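Local atomic coordinates of probable uracil-DNA glycosylase (Acanthamoeba polyphaga mimivirus, PDB entry 5X55), a protein that belongs to the uracil-DNA glycosylase superfamily and folds around a four-stranded parallel beta-sheet packed with helices. Residues P132-F137 against D281-N286; K139-K144 against E273-D278; V185-Q190 against C207-P212; G189-P194 against N255-T260. All blocks are in the same frame, centred on the assembly; numbering follows the deposited sequence.

Interaction 1 of 4, residues P132-F137 against D281-N286; sequences PEWFDF and DYLTDN
F137 meets the ring of Y282 from above: its CB sits 3.7 Å from the Y282 ring centroid and only 6° off the ring normal, a clear CH-pi contact. Obliquely to that ring, F137 CD1 lies 3.5 Å from Y282 CG. The two ring planes are inclined at 59°, neither stacked nor edge-to-face. Both side chains carry CG anti to the backbone N (chi1 162° for F137), which extends each ring across the gap between the helices. Beside this pair, W134 CH2 touches L283 CD2 at 3.8 Å, the two side chains crossing at about a right angle.

The next shell is polar. One ordered water bonds to Y282 OH at 2.7 Å, accepts from F137 N and donates to E133 O. It thus bridges the carbonyl and N-H that a regular helical turn would join directly. Farther out, W134 NE1 is bonded to L178 O, which pins the indole, while L279 packs on both W134 and F137. With no direct hydrogen bond between the two segments, the contact relies on aromatic and apolar surface, and its polar chemistry is a single water tying a phenol to the backbone of E133 and F137.

Interaction 2 of 4, residues K139-K144 against E273-D278; sequences KYVESK and ESFTAD
D278 points from helix 273-286 into a cluster made by Y140, V141 and K144, and its side chain touches V141, Y140 and K144 in turn. Its CB lies 4.0 Å from V141 CG2, an apolar start. At the branch, D278 CG comes 3.8 Å from Y140 CE2, at the edge of the phenol ring. OD1 stays in the plane of that ring, while the carboxylate itself is turned 69° from it, so the acidic group faces the rim of the aromatic system instead of its pi cloud. The tip, D278 OD2, receives K144 NZ at 2.8 Å through its syn lone pair, completing a salt bridge, and also bonds to Y146 OH. Two partners therefore grip one oxygen of a buried carboxylate, an environment likely to favour its charged form.

K144 is bent at chi2, chi3 and chi4, and it and D278 approach each other from opposite directions; K144 CE passes 3.4 Å from D278 OD2.

One turn away the chemistry becomes apolar. V141 CG1 meets the edge of the F275 ring, 3.7 Å from CD1, and F275 in turn makes an edge-to-face pair with F258. The contact is helix-helix packing, joining residues 139-144 to the first half of helix 273-286, with an ion pair set next to hydrophobic side chains.

Interaction 3 of 4, residues V185-Q190 against C207-P212; sequences VVILGQ and CSFSVP
The F209 ring is approached mainly at its CE2 corner. L188 O lies at its edge, near the ring plane, 3.9 Å from CE2, whereas G189 CA and I187 CG2 come in obliquely, the latter 4.3 Å from the same F209 CE2. W295 adds an edge-to-face partner from the neighbouring strand 291-295. F209 has a positive phi (70°), and a weak S210 N to S208 O bond spans it, as in a gamma turn, while the ring reaches back to the strand.

The preceding residue supplies the polar link. S208 OG donates to I187 O at 3.0 Å. The donor is tilted 34° from the carbonyl plane. Its hydroxyl stands between the backbone N and the carbonyl carbon (chi1 56°), which aims it at the strand; I254 O is a weaker second acceptor within reach of the same hydroxyl. S208 CB meanwhile rests 3.5 Å from G189 N. The backbones close to 5.0 Å between G189 CA and S208 CA, an approach made at a residue with no side chain.

Thus a loop without regular structure is fastened to residues I187-G189 of an inner strand of the parallel sheet. Loops at the C-terminal ends of the strands are where alpha/beta proteins commonly place their sites; in family 1 uracil-DNA glycosylases the equivalent phenylalanine lines the active-site pocket, and F209 probably plays a similar part here.

Interaction 4 of 4, residues G189-P194 against N255-T260; sequences GQDPYP and NSAFTT
Backbone hydrogen bonds come first: G189 and N255 form a parallel beta bridge, and beyond it the two segments stay zipped together. S256 N donates to G189 O at 2.9 Å, nearly straight at 170° although it sits well above the carbonyl plane. A257 N donates to Q190 O at 3.0 Å, almost in line with the C=O bond. The S256 hydroxyl is bonded to H298 NE2; the carbonyls of G189 and Q190 are at best weak acceptors for it.

Van der Waals contacts fill the rest. N255 OD1 approaches G189 CA to 3.3 Å, and N255 ND2 lies 3.6 Å from P192 CA. The P192 ring wedges against the backbone of the other segment, its CD 3.2 Å from A257 O and its CG 3.7 Å from T259 C; T260 CG2 closes over its carbonyl. D191 points its CB away from the other segment, yet the carboxylate swings back until OD2 meets A257 CB.

Water makes up the third group. One molecule donates to both D191 OD2 and T259 O, joining an acidic side chain to a backbone carbonyl; another accepts from Y193 N and, weakly, from N255 ND2.

G189-Y193 reads GQDPY, matching the start of the family 1 uracil-DNA glycosylase motif GQDPYH, with P194 at its last position. The loop follows strand 185-189 and runs beside the residues that follow strand 251-255, consistent with the active-site region of that fold.

Overall arrangement
Interactions 1 and 2 hold the same two helices, 135-142 and 273-286, at successive levels, about 10 Å apart between centres and touching through F137 with F275. Interactions 3 and 4 share G189 and Q190, ending one segment and starting another, and lie nearer the middle of the chain. All four are mostly buried, but their chemistry shifts with place: aromatic and apolar surface with a bridging water in interaction 1, apolar contacts with a salt bridge in interaction 2, a serine-to-carbonyl bond in interaction 3, and paired backbone bonds in interaction 4. T276 probably hydrogen-bonds to S256 O, linking the helical pair to the loops, while Y193 OH, bonded to F209 O, ties interaction 4 to interaction 3.

Interaction 1 of 4, residues P132-F137 against D281-N286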
loop_
_atom_site.group_PDB
_atom_site.type_symbol
_atom_site.label_atom_id
_atom_site.label_comp_id
_atom_site.label_asym_id
_atom_site.label_seq_id
_atom_site.Cartn_x
_atom_site.Cartn_y
_atom_site.Cartn_z
ATOM N N PRO A 132 -10.532 15.508 -1.043
ATOM C CA PRO A 132 -10.770 16.249 -2.299
ATOM C C PRO A 132 -9.542 16.441 -3.175
ATOM O O PRO A 132 -9.684 16.536 -4.407
ATOM C CB PRO A 132 -11.303 17.604 -1.808
ATOM C CG PRO A 132 -11.789 17.369 -0.434
ATOM C CD PRO A 132 -10.940 16.276 0.147
ATOM N N GLU A 133 -8.344 16.516 -2.589
ATOM C CA GLU A 133 -7.127 16.670 -3.389
ATOM C C GLU A 133 -6.893 15.527 -4.382
ATOM O O GLU A 133 -6.013 15.657 -5.237
ATOM C CB GLU A 133 -5.899 16.794 -2.479
ATOM C CG GLU A 133 -5.912 17.998 -1.519
ATOM C CD GLU A 133 -6.691 17.749 -0.226
ATOM O OE1 GLU A 133 -7.653 16.956 -0.243
ATOM O OE2 GLU A 133 -6.334 18.349 0.817
ATOM N N TRP A 134 -7.636 14.418 -4.295
ATOM C CA TRP A 134 -7.494 13.329 -5.250
ATOM C C TRP A 134 -8.538 13.368 -6.358
ATOM O O TRP A 134 -8.430 12.586 -7.314
ATOM C CB TRP A 134 -7.569 11.970 -4.535
ATOM C CG TRP A 134 -6.323 11.599 -3.751
ATOM C CD1 TRP A 134 -6.138 11.701 -2.400
ATOM C CD2 TRP A 134 -5.099 11.049 -4.284
ATOM N NE1 TRP A 134 -4.875 11.253 -2.058
ATOM C CE2 TRP A 134 -4.221 10.851 -3.197
ATOM C CE3 TRP A 134 -4.663 10.717 -5.570
ATOM C CZ2 TRP A 134 -2.930 10.343 -3.361
ATOM C CZ3 TRP A 134 -3.371 10.191 -5.732
ATOM C CH2 TRP A 134 -2.525 10.011 -4.636
ATOM N N PHE A 135 -9.535 14.262 -6.263
ATOM C CA PHE A 135 -10.634 14.236 -7.227
ATOM C C PHE A 135 -10.120 14.452 -8.648
ATOM O O PHE A 135 -10.588 13.798 -9.589
ATOM C CB PHE A 135 -11.701 15.277 -6.855
ATOM C CG PHE A 135 -12.503 14.927 -5.598
ATOM C CD1 PHE A 135 -12.366 13.684 -4.978
ATOM C CD2 PHE A 135 -13.402 15.846 -5.044
ATOM C CE1 PHE A 135 -13.095 13.366 -3.822
ATOM C CE2 PHE A 135 -14.139 15.540 -3.890
ATOM C CZ PHE A 135 -13.988 14.300 -3.275
ATOM N N ASP A 136 -9.116 15.316 -8.815
ATOM C CA ASP A 136 -8.539 15.524 -10.139
ATOM C C ASP A 136 -7.980 14.223 -10.690
ATOM O O ASP A 136 -8.317 13.818 -11.812
ATOM C CB ASP A 136 -7.466 16.616 -10.092
ATOM C CG ASP A 136 -8.075 18.026 -10.066
ATOM O OD1 ASP A 136 -9.254 18.155 -9.660
ATOM O OD2 ASP A 136 -7.390 19.002 -10.449
ATOM N N PHE A 137 -7.170 13.517 -9.893
ATOM C CA PHE A 137 -6.696 12.221 -10.355
ATOM C C PHE A 137 -7.875 11.323 -10.680
ATOM O O PHE A 137 -7.913 10.691 -11.744
ATOM C CB PHE A 137 -5.788 11.563 -9.316
ATOM C CG PHE A 137 -5.621 10.089 -9.520
ATOM C CD1 PHE A 137 -4.820 9.601 -10.548
ATOM C CD2 PHE A 137 -6.271 9.189 -8.704
ATOM C CE1 PHE A 137 -4.662 8.251 -10.748
ATOM C CE2 PHE A 137 -6.127 7.837 -8.900
ATOM C CZ PHE A 137 -5.314 7.361 -9.933
ATOM N N ASP A 281 1.753 6.802 -12.366
ATOM C CA ASP A 281 2.070 7.798 -13.389
ATOM C C ASP A 281 1.610 9.181 -12.966
ATOM O O ASP A 281 2.305 10.173 -13.203
ATOM C CB ASP A 281 1.431 7.413 -14.730
ATOM C CG ASP A 281 2.008 6.119 -15.297
ATOM O OD1 ASP A 281 3.104 5.704 -14.843
ATOM O OD2 ASP A 281 1.362 5.503 -16.177
ATOM N N TYR A 282 0.433 9.267 -12.343
ATOM C CA TYR A 282 -0.041 10.551 -11.848
ATOM C C TYR A 282 0.950 11.149 -10.858
ATOM O O TYR A 282 1.273 12.346 -10.923
ATOM C CB TYR A 282 -1.417 10.381 -11.202
ATOM C CG TYR A 282 -1.958 11.668 -10.638
ATOM C CD1 TYR A 282 -2.657 12.566 -11.448
ATOM C CD2 TYR A 282 -1.758 12.003 -9.307
ATOM C CE1 TYR A 282 -3.150 13.758 -10.934
ATOM C CE2 TYR A 282 -2.244 13.194 -8.787
ATOM C CZ TYR A 282 -2.933 14.064 -9.601
ATOM O OH TYR A 282 -3.426 15.245 -9.086
ATOM N N LEU A 283 1.446 10.327 -9.925
ATOM C CA LEU A 283 2.347 10.869 -8.907
ATOM C C LEU A 283 3.670 11.317 -9.526
ATOM O O LEU A 283 4.144 12.428 -9.259
ATOM C CB LEU A 283 2.584 9.841 -7.792
ATOM C CG LEU A 283 1.380 9.471 -6.920
ATOM C CD1 LEU A 283 1.758 8.345 -5.976
ATOM C CD2 LEU A 283 0.887 10.666 -6.137
ATOM N N THR A 284 4.272 10.473 -10.376
ATOM C CA THR A 284 5.559 10.828 -10.966
ATOM C C THR A 284 5.449 11.938 -12.010
ATOM O O THR A 284 6.442 12.620 -12.280
ATOM C CB THR A 284 6.214 9.602 -11.604
ATOM O OG1 THR A 284 5.381 9.118 -12.670
ATOM C CG2 THR A 284 6.400 8.507 -10.558
ATOM N N ASP A 285 4.280 12.139 -12.605
ATOM C CA ASP A 285 4.145 13.241 -13.542
ATOM C C ASP A 285 3.899 14.561 -12.829
ATOM O O ASP A 285 4.316 15.615 -13.326
ATOM C CB ASP A 285 3.009 12.982 -14.533
ATOM C CG ASP A 285 3.249 11.746 -15.408
ATOM O OD1 ASP A 285 4.363 11.150 -15.354
ATOM O OD2 ASP A 285 2.303 11.368 -16.145
ATOM N N ASN A 286 3.228 14.552 -11.676
ATOM C CA ASN A 286 2.880 15.840 -11.093
ATOM C C ASN A 286 3.749 16.247 -9.911
ATOM O O ASN A 286 3.643 17.387 -9.461
ATOM C CB ASN A 286 1.407 15.850 -10.696
ATOM C CG ASN A 286 0.510 15.908 -11.907
ATOM O OD1 ASN A 286 -0.065 14.895 -12.326
ATOM N ND2 ASN A 286 0.416 17.090 -12.512
HETATM O O HOH W 1 -5.744 14.726 -7.767
#

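Interaction 2 of 4, residues K139-K144 against E273-D278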
loop_
_atom_site.group_PDB
_atom_site.type_symbol
_atom_site.label_atom_id
_atom_site.label_comp_id
_atom_site.label_asym_id
_atom_site.label_seq_id
_atom_site.Cartn_x
_atom_site.Cartn_y
_atom_site.Cartn_z
ATOM N N LYS A 139 -10.852 12.116 -11.571
ATOM C CA LYS A 139 -11.521 12.551 -12.794
ATOM C C LYS A 139 -10.768 12.055 -14.024
ATOM O O LYS A 139 -11.381 11.680 -15.030
ATOM C CB LYS A 139 -11.652 14.077 -12.793
ATOM C CG LYS A 139 -12.176 14.681 -14.089
ATOM C CD LYS A 139 -12.233 16.206 -13.988
ATOM C CE LYS A 139 -12.559 16.860 -15.327
ATOM N NZ LYS A 139 -12.335 18.337 -15.281
ATOM N N TYR A 140 -9.437 11.992 -13.941
ATOM C CA TYR A 140 -8.669 11.445 -15.057
ATOM C C TYR A 140 -8.915 9.949 -15.212
ATOM O O TYR A 140 -8.955 9.432 -16.336
ATOM C CB TYR A 140 -7.177 11.727 -14.868
ATOM C CG TYR A 140 -6.293 10.985 -15.857
ATOM C CD1 TYR A 140 -6.141 11.440 -17.169
ATOM C CD2 TYR A 140 -5.597 9.839 -15.475
ATOM C CE1 TYR A 140 -5.327 10.765 -18.081
ATOM C CE2 TYR A 140 -4.781 9.153 -16.383
ATOM C CZ TYR A 140 -4.652 9.624 -17.683
ATOM O OH TYR A 140 -3.848 8.942 -18.582
ATOM N N VAL A 141 -9.101 9.238 -14.102
ATOM C CA VAL A 141 -9.186 7.788 -14.198
ATOM C C VAL A 141 -10.548 7.353 -14.729
ATOM O O VAL A 141 -10.633 6.401 -15.518
ATOM C CB VAL A 141 -8.847 7.160 -12.835
ATOM C CG1 VAL A 141 -9.462 5.809 -12.702
ATOM C CG2 VAL A 141 -7.346 7.040 -12.708
ATOM N N GLU A 142 -11.629 8.047 -14.333
ATOM C CA GLU A 142 -12.956 7.656 -14.807
ATOM C C GLU A 142 -13.127 7.894 -16.298
ATOM O O GLU A 142 -14.012 7.288 -16.903
ATOM C CB GLU A 142 -14.072 8.416 -14.084
ATOM C CG GLU A 142 -13.958 8.611 -12.608
ATOM C CD GLU A 142 -14.833 9.778 -12.133
ATOM O OE1 GLU A 142 -15.406 10.463 -13.003
ATOM O OE2 GLU A 142 -14.921 10.023 -10.916
ATOM N N SER A 143 -12.318 8.766 -16.900
ATOM C CA SER A 143 -12.411 8.999 -18.333
ATOM C C SER A 143 -11.773 7.893 -19.163
ATOM O O SER A 143 -11.948 7.893 -20.386
ATOM C CB SER A 143 -11.754 10.330 -18.690
ATOM O OG SER A 143 -10.343 10.172 -18.748
ATOM N N LYS A 144 -11.037 6.968 -18.540
ATOM C CA LYS A 144 -10.383 5.874 -19.255
ATOM C C LYS A 144 -11.382 4.764 -19.556
ATOM O O LYS A 144 -12.368 4.586 -18.843
ATOM C CB LYS A 144 -9.228 5.304 -18.431
ATOM C CG LYS A 144 -8.219 6.334 -17.970
ATOM C CD LYS A 144 -7.375 6.835 -19.120
ATOM C CE LYS A 144 -5.886 6.642 -18.810
ATOM N NZ LYS A 144 -5.506 5.201 -18.628
ATOM N N GLU A 273 -4.656 -3.320 -12.261
ATOM C CA GLU A 273 -3.352 -2.990 -12.841
ATOM C C GLU A 273 -3.371 -1.635 -13.541
ATOM O O GLU A 273 -2.422 -0.849 -13.411
ATOM C CB GLU A 273 -2.898 -4.094 -13.815
ATOM C CG GLU A 273 -2.476 -5.426 -13.147
ATOM C CD GLU A 273 -1.901 -6.479 -14.122
ATOM O OE1 GLU A 273 -2.433 -6.673 -15.244
ATOM O OE2 GLU A 273 -0.896 -7.122 -13.754
ATOM N N SER A 274 -4.439 -1.335 -14.287
ATOM C CA SER A 274 -4.468 -0.054 -14.981
ATOM C C SER A 274 -4.682 1.096 -14.001
ATOM O O SER A 274 -4.118 2.181 -14.175
ATOM C CB SER A 274 -5.558 -0.049 -16.057
ATOM O OG SER A 274 -5.341 -1.090 -16.982
ATOM N N PHE A 275 -5.510 0.879 -12.984
ATOM C CA PHE A 275 -5.718 1.906 -11.971
ATOM C C PHE A 275 -4.416 2.216 -11.251
ATOM O O PHE A 275 -4.034 3.380 -11.120
ATOM C CB PHE A 275 -6.798 1.453 -10.984
ATOM C CG PHE A 275 -7.122 2.474 -9.925
ATOM C CD1 PHE A 275 -8.046 3.475 -10.175
ATOM C CD2 PHE A 275 -6.512 2.417 -8.678
ATOM C CE1 PHE A 275 -8.367 4.423 -9.196
ATOM C CE2 PHE A 275 -6.822 3.346 -7.689
ATOM C CZ PHE A 275 -7.748 4.363 -7.949
ATOM N N THR A 276 -3.701 1.179 -10.809
ATOM C CA THR A 276 -2.434 1.396 -10.114
ATOM C C THR A 276 -1.388 2.017 -11.040
ATOM O O THR A 276 -0.623 2.896 -10.619
ATOM C CB THR A 276 -1.936 0.078 -9.512
ATOM O OG1 THR A 276 -2.908 -0.421 -8.584
ATOM C CG2 THR A 276 -0.613 0.286 -8.769
ATOM N N ALA A 277 -1.362 1.612 -12.314
ATOM C CA ALA A 277 -0.428 2.241 -13.245
ATOM C C ALA A 277 -0.720 3.726 -13.388
ATOM O O ALA A 277 0.199 4.553 -13.361
ATOM C CB ALA A 277 -0.481 1.548 -14.606
ATOM N N ASP A 278 -2.003 4.091 -13.514
ATOM C CA ASP A 278 -2.352 5.507 -13.585
ATOM C C ASP A 278 -2.063 6.236 -12.272
ATOM O O ASP A 278 -1.759 7.431 -12.285
ATOM C CB ASP A 278 -3.823 5.667 -13.972
ATOM C CG ASP A 278 -4.060 5.495 -15.464
ATOM O OD1 ASP A 278 -3.100 5.644 -16.250
ATOM O OD2 ASP A 278 -5.213 5.208 -15.849
#

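Interaction 3 of 4, residues V185-Q190 against C207-P212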
loop_
_atom_site.group_PDB
_atom_site.type_symbol
_atom_site.label_atom_id
_atom_site.label_comp_id
_atom_site.label_asym_id
_atom_site.label_seq_id
_atom_site.Cartn_x
_atom_site.Cartn_y
_atom_site.Cartn_z
ATOM N N VAL A 185 7.124 9.203 0.556
ATOM C CA VAL A 185 7.648 7.867 0.318
ATOM C C VAL A 185 6.477 7.015 -0.129
ATOM O O VAL A 185 5.381 7.124 0.432
ATOM C CB VAL A 185 8.293 7.266 1.589
ATOM C CG1 VAL A 185 8.924 5.919 1.286
ATOM C CG2 VAL A 185 9.301 8.220 2.188
ATOM N N VAL A 186 6.691 6.206 -1.169
ATOM C CA VAL A 186 5.691 5.277 -1.688
ATOM C C VAL A 186 6.216 3.876 -1.425
ATOM O O VAL A 186 7.285 3.513 -1.935
ATOM C CB VAL A 186 5.440 5.487 -3.189
ATOM C CG1 VAL A 186 4.439 4.448 -3.702
ATOM C CG2 VAL A 186 4.972 6.920 -3.473
ATOM N N ILE A 187 5.492 3.103 -0.615
ATOM C CA ILE A 187 5.837 1.707 -0.325
ATOM C C ILE A 187 4.733 0.812 -0.885
ATOM O O ILE A 187 3.625 0.747 -0.333
ATOM C CB ILE A 187 6.043 1.449 1.176
ATOM C CG1 ILE A 187 6.931 2.535 1.798
ATOM C CG2 ILE A 187 6.655 0.048 1.392
ATOM C CD1 ILE A 187 7.438 2.198 3.176
ATOM N N LEU A 188 5.043 0.089 -1.951
ATOM C CA LEU A 188 4.071 -0.797 -2.576
ATOM C C LEU A 188 4.026 -2.164 -1.905
ATOM O O LEU A 188 5.060 -2.803 -1.692
ATOM C CB LEU A 188 4.395 -0.966 -4.046
ATOM C CG LEU A 188 4.016 0.305 -4.783
ATOM C CD1 LEU A 188 4.863 0.390 -6.026
ATOM C CD2 LEU A 188 2.524 0.276 -5.096
ATOM N N GLY A 189 2.822 -2.598 -1.563
ATOM C CA GLY A 189 2.553 -4.001 -1.357
ATOM C C GLY A 189 1.997 -4.633 -2.633
ATOM O O GLY A 189 1.780 -3.989 -3.666
ATOM N N GLN A 190 1.777 -5.927 -2.560
ATOM C CA GLN A 190 1.238 -6.631 -3.709
ATOM C C GLN A 190 -0.263 -6.803 -3.522
ATOM O O GLN A 190 -1.037 -5.975 -4.007
ATOM C CB GLN A 190 1.954 -7.960 -3.874
ATOM C CG GLN A 190 1.610 -8.696 -5.142
ATOM C CD GLN A 190 2.455 -9.961 -5.298
ATOM O OE1 GLN A 190 3.490 -9.942 -5.955
ATOM N NE2 GLN A 190 2.007 -11.061 -4.697
ATOM N N CYS A 207 -4.160 -0.351 3.539
ATOM C CA CYS A 207 -2.771 0.077 3.574
ATOM C C CYS A 207 -1.913 -1.151 3.381
ATOM O O CYS A 207 -2.240 -2.217 3.916
ATOM C CB CYS A 207 -2.403 0.711 4.911
ATOM S SG CYS A 207 -3.512 1.960 5.385
ATOM N N SER A 208 -0.805 -1.009 2.664
ATOM C CA SER A 208 0.112 -2.136 2.585
ATOM C C SER A 208 0.768 -2.366 3.945
ATOM O O SER A 208 1.024 -1.421 4.703
ATOM C CB SER A 208 1.164 -1.930 1.482
ATOM O OG SER A 208 1.907 -0.736 1.630
ATOM N N PHE A 209 0.946 -3.647 4.276
ATOM C CA PHE A 209 1.645 -4.153 5.456
ATOM C C PHE A 209 0.932 -3.913 6.793
ATOM O O PHE A 209 1.106 -4.707 7.717
ATOM C CB PHE A 209 3.074 -3.606 5.475
ATOM C CG PHE A 209 3.890 -4.099 4.315
ATOM C CD1 PHE A 209 4.405 -5.396 4.326
ATOM C CD2 PHE A 209 4.079 -3.305 3.182
ATOM C CE1 PHE A 209 5.135 -5.880 3.249
ATOM C CE2 PHE A 209 4.793 -3.793 2.092
ATOM C CZ PHE A 209 5.325 -5.082 2.127
ATOM N N SER A 210 0.085 -2.897 6.896
ATOM C CA SER A 210 -0.532 -2.563 8.172
ATOM C C SER A 210 -1.746 -3.447 8.482
ATOM O O SER A 210 -2.435 -3.940 7.581
ATOM C CB SER A 210 -0.942 -1.087 8.180
ATOM O OG SER A 210 -1.547 -0.760 9.414
ATOM N N VAL A 211 -1.995 -3.648 9.778
ATOM C CA VAL A 211 -3.182 -4.346 10.282
ATOM C C VAL A 211 -3.764 -3.566 11.457
ATOM O O VAL A 211 -3.052 -2.813 12.137
ATOM C CB VAL A 211 -2.865 -5.799 10.721
ATOM C CG1 VAL A 211 -2.468 -6.664 9.526
ATOM C CG2 VAL A 211 -1.797 -5.836 11.814
ATOM N N PRO A 212 -5.063 -3.756 11.739
ATOM C CA PRO A 212 -5.681 -3.076 12.886
ATOM C C PRO A 212 -5.004 -3.430 14.193
ATOM O O PRO A 212 -4.358 -4.476 14.329
ATOM C CB PRO A 212 -7.126 -3.590 12.873
ATOM C CG PRO A 212 -7.368 -3.972 11.448
ATOM C CD PRO A 212 -6.054 -4.544 10.983
#

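Interaction 4 of 4, residues G189-P194 against N255-T260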
loop_
_atom_site.group_PDB
_atom_site.type_symbol
_atom_site.label_atom_id
_atom_site.label_comp_id
_atom_site.label_asym_id
_atom_site.label_seq_id
_atom_site.Cartn_x
_atom_site.Cartn_y
_atom_site.Cartn_z
ATOM N N GLY A 189 2.822 -2.598 -1.563
ATOM C CA GLY A 189 2.553 -4.001 -1.357
ATOM C C GLY A 189 1.997 -4.633 -2.633
ATOM O O GLY A 189 1.780 -3.989 -3.666
ATOM N N GLN A 190 1.777 -5.927 -2.560
ATOM C CA GLN A 190 1.238 -6.631 -3.709
ATOM C C GLN A 190 -0.263 -6.803 -3.522
ATOM O O GLN A 190 -1.037 -5.975 -4.007
ATOM C CB GLN A 190 1.954 -7.960 -3.874
ATOM C CG GLN A 190 1.610 -8.696 -5.142
ATOM C CD GLN A 190 2.455 -9.961 -5.298
ATOM O OE1 GLN A 190 3.490 -9.942 -5.955
ATOM N NE2 GLN A 190 2.007 -11.061 -4.697
ATOM N N ASP A 191 -0.686 -7.827 -2.782
ATOM C CA ASP A 191 -2.103 -8.039 -2.515
ATOM C C ASP A 191 -2.435 -7.755 -1.041
ATOM O O ASP A 191 -1.555 -7.817 -0.172
ATOM C CB ASP A 191 -2.502 -9.480 -2.899
ATOM C CG ASP A 191 -2.203 -9.801 -4.375
ATOM O OD1 ASP A 191 -1.271 -10.594 -4.665
ATOM O OD2 ASP A 191 -2.886 -9.228 -5.257
ATOM N N PRO A 192 -3.685 -7.398 -0.723
ATOM C CA PRO A 192 -4.053 -7.211 0.684
ATOM C C PRO A 192 -4.000 -8.542 1.421
ATOM O O PRO A 192 -4.064 -9.616 0.813
ATOM C CB PRO A 192 -5.486 -6.663 0.633
ATOM C CG PRO A 192 -5.786 -6.372 -0.830
ATOM C CD PRO A 192 -4.841 -7.235 -1.629
ATOM N N TYR A 193 -3.847 -8.456 2.747
ATOM C CA TYR A 193 -3.885 -9.659 3.568
ATOM C C TYR A 193 -5.219 -10.359 3.364
ATOM O O TYR A 193 -6.269 -9.695 3.369
ATOM C CB TYR A 193 -3.706 -9.361 5.050
ATOM C CG TYR A 193 -2.361 -8.799 5.407
ATOM C CD1 TYR A 193 -1.195 -9.494 5.119
ATOM C CD2 TYR A 193 -2.257 -7.568 6.039
ATOM C CE1 TYR A 193 0.061 -8.965 5.455
ATOM C CE2 TYR A 193 -1.019 -7.035 6.389
ATOM C CZ TYR A 193 0.133 -7.733 6.097
ATOM O OH TYR A 193 1.357 -7.188 6.436
ATOM N N PRO A 194 -5.222 -11.681 3.144
ATOM C CA PRO A 194 -6.496 -12.405 2.989
ATOM C C PRO A 194 -7.112 -12.832 4.309
ATOM O O PRO A 194 -8.300 -13.187 4.330
ATOM C CB PRO A 194 -6.101 -13.633 2.138
ATOM C CG PRO A 194 -4.692 -13.933 2.611
ATOM C CD PRO A 194 -4.051 -12.556 2.915
ATOM N N ASN A 255 -1.313 -1.151 -1.652
ATOM C CA ASN A 255 -1.179 -2.417 -2.357
ATOM C C ASN A 255 -1.512 -2.210 -3.836
ATOM O O ASN A 255 -2.516 -1.573 -4.162
ATOM C CB ASN A 255 -2.103 -3.465 -1.741
ATOM C CG ASN A 255 -1.690 -3.863 -0.329
ATOM O OD1 ASN A 255 -0.529 -4.165 -0.084
ATOM N ND2 ASN A 255 -2.643 -3.881 0.599
ATOM N N SER A 256 -0.676 -2.754 -4.733
ATOM C CA SER A 256 -0.943 -2.587 -6.160
ATOM C C SER A 256 -2.257 -3.251 -6.580
ATOM O O SER A 256 -2.898 -2.809 -7.540
ATOM C CB SER A 256 0.222 -3.145 -6.969
ATOM O OG SER A 256 0.416 -4.517 -6.671
ATOM N N ALA A 257 -2.668 -4.313 -5.889
ATOM C CA ALA A 257 -4.011 -4.869 -6.002
ATOM C C ALA A 257 -4.810 -4.386 -4.797
ATOM O O ALA A 257 -4.544 -4.796 -3.662
ATOM C CB ALA A 257 -3.989 -6.395 -6.053
ATOM N N PHE A 258 -5.804 -3.544 -5.038
ATOM C CA PHE A 258 -6.486 -2.935 -3.906
ATOM C C PHE A 258 -7.439 -3.876 -3.180
ATOM O O PHE A 258 -7.821 -3.563 -2.044
ATOM C CB PHE A 258 -7.228 -1.674 -4.364
ATOM C CG PHE A 258 -6.328 -0.474 -4.525
ATOM C CD1 PHE A 258 -5.400 -0.415 -5.555
ATOM C CD2 PHE A 258 -6.392 0.578 -3.637
ATOM C CE1 PHE A 258 -4.568 0.691 -5.697
ATOM C CE2 PHE A 258 -5.563 1.682 -3.773
ATOM C CZ PHE A 258 -4.657 1.741 -4.801
ATOM N N THR A 259 -7.820 -5.008 -3.772
ATOM C CA THR A 259 -8.772 -5.911 -3.137
ATOM C C THR A 259 -8.334 -7.362 -3.279
ATOM O O THR A 259 -7.524 -7.712 -4.135
ATOM C CB THR A 259 -10.179 -5.773 -3.738
ATOM O OG1 THR A 259 -10.113 -5.991 -5.154
ATOM C CG2 THR A 259 -10.746 -4.390 -3.469
ATOM N N THR A 260 -8.893 -8.207 -2.419
ATOM C CA THR A 260 -8.929 -9.637 -2.645
ATOM C C THR A 260 -10.226 -10.155 -2.033
ATOM O O THR A 260 -11.120 -9.378 -1.697
ATOM C CB THR A 260 -7.658 -10.311 -2.104
ATOM O OG1 THR A 260 -7.619 -11.678 -2.540
ATOM C CG2 THR A 260 -7.558 -10.227 -0.570
HETATM O O HOH W 2 -5.797 -9.642 -5.104
HETATM O O HOH W 3 -3.352 -5.626 3.410
#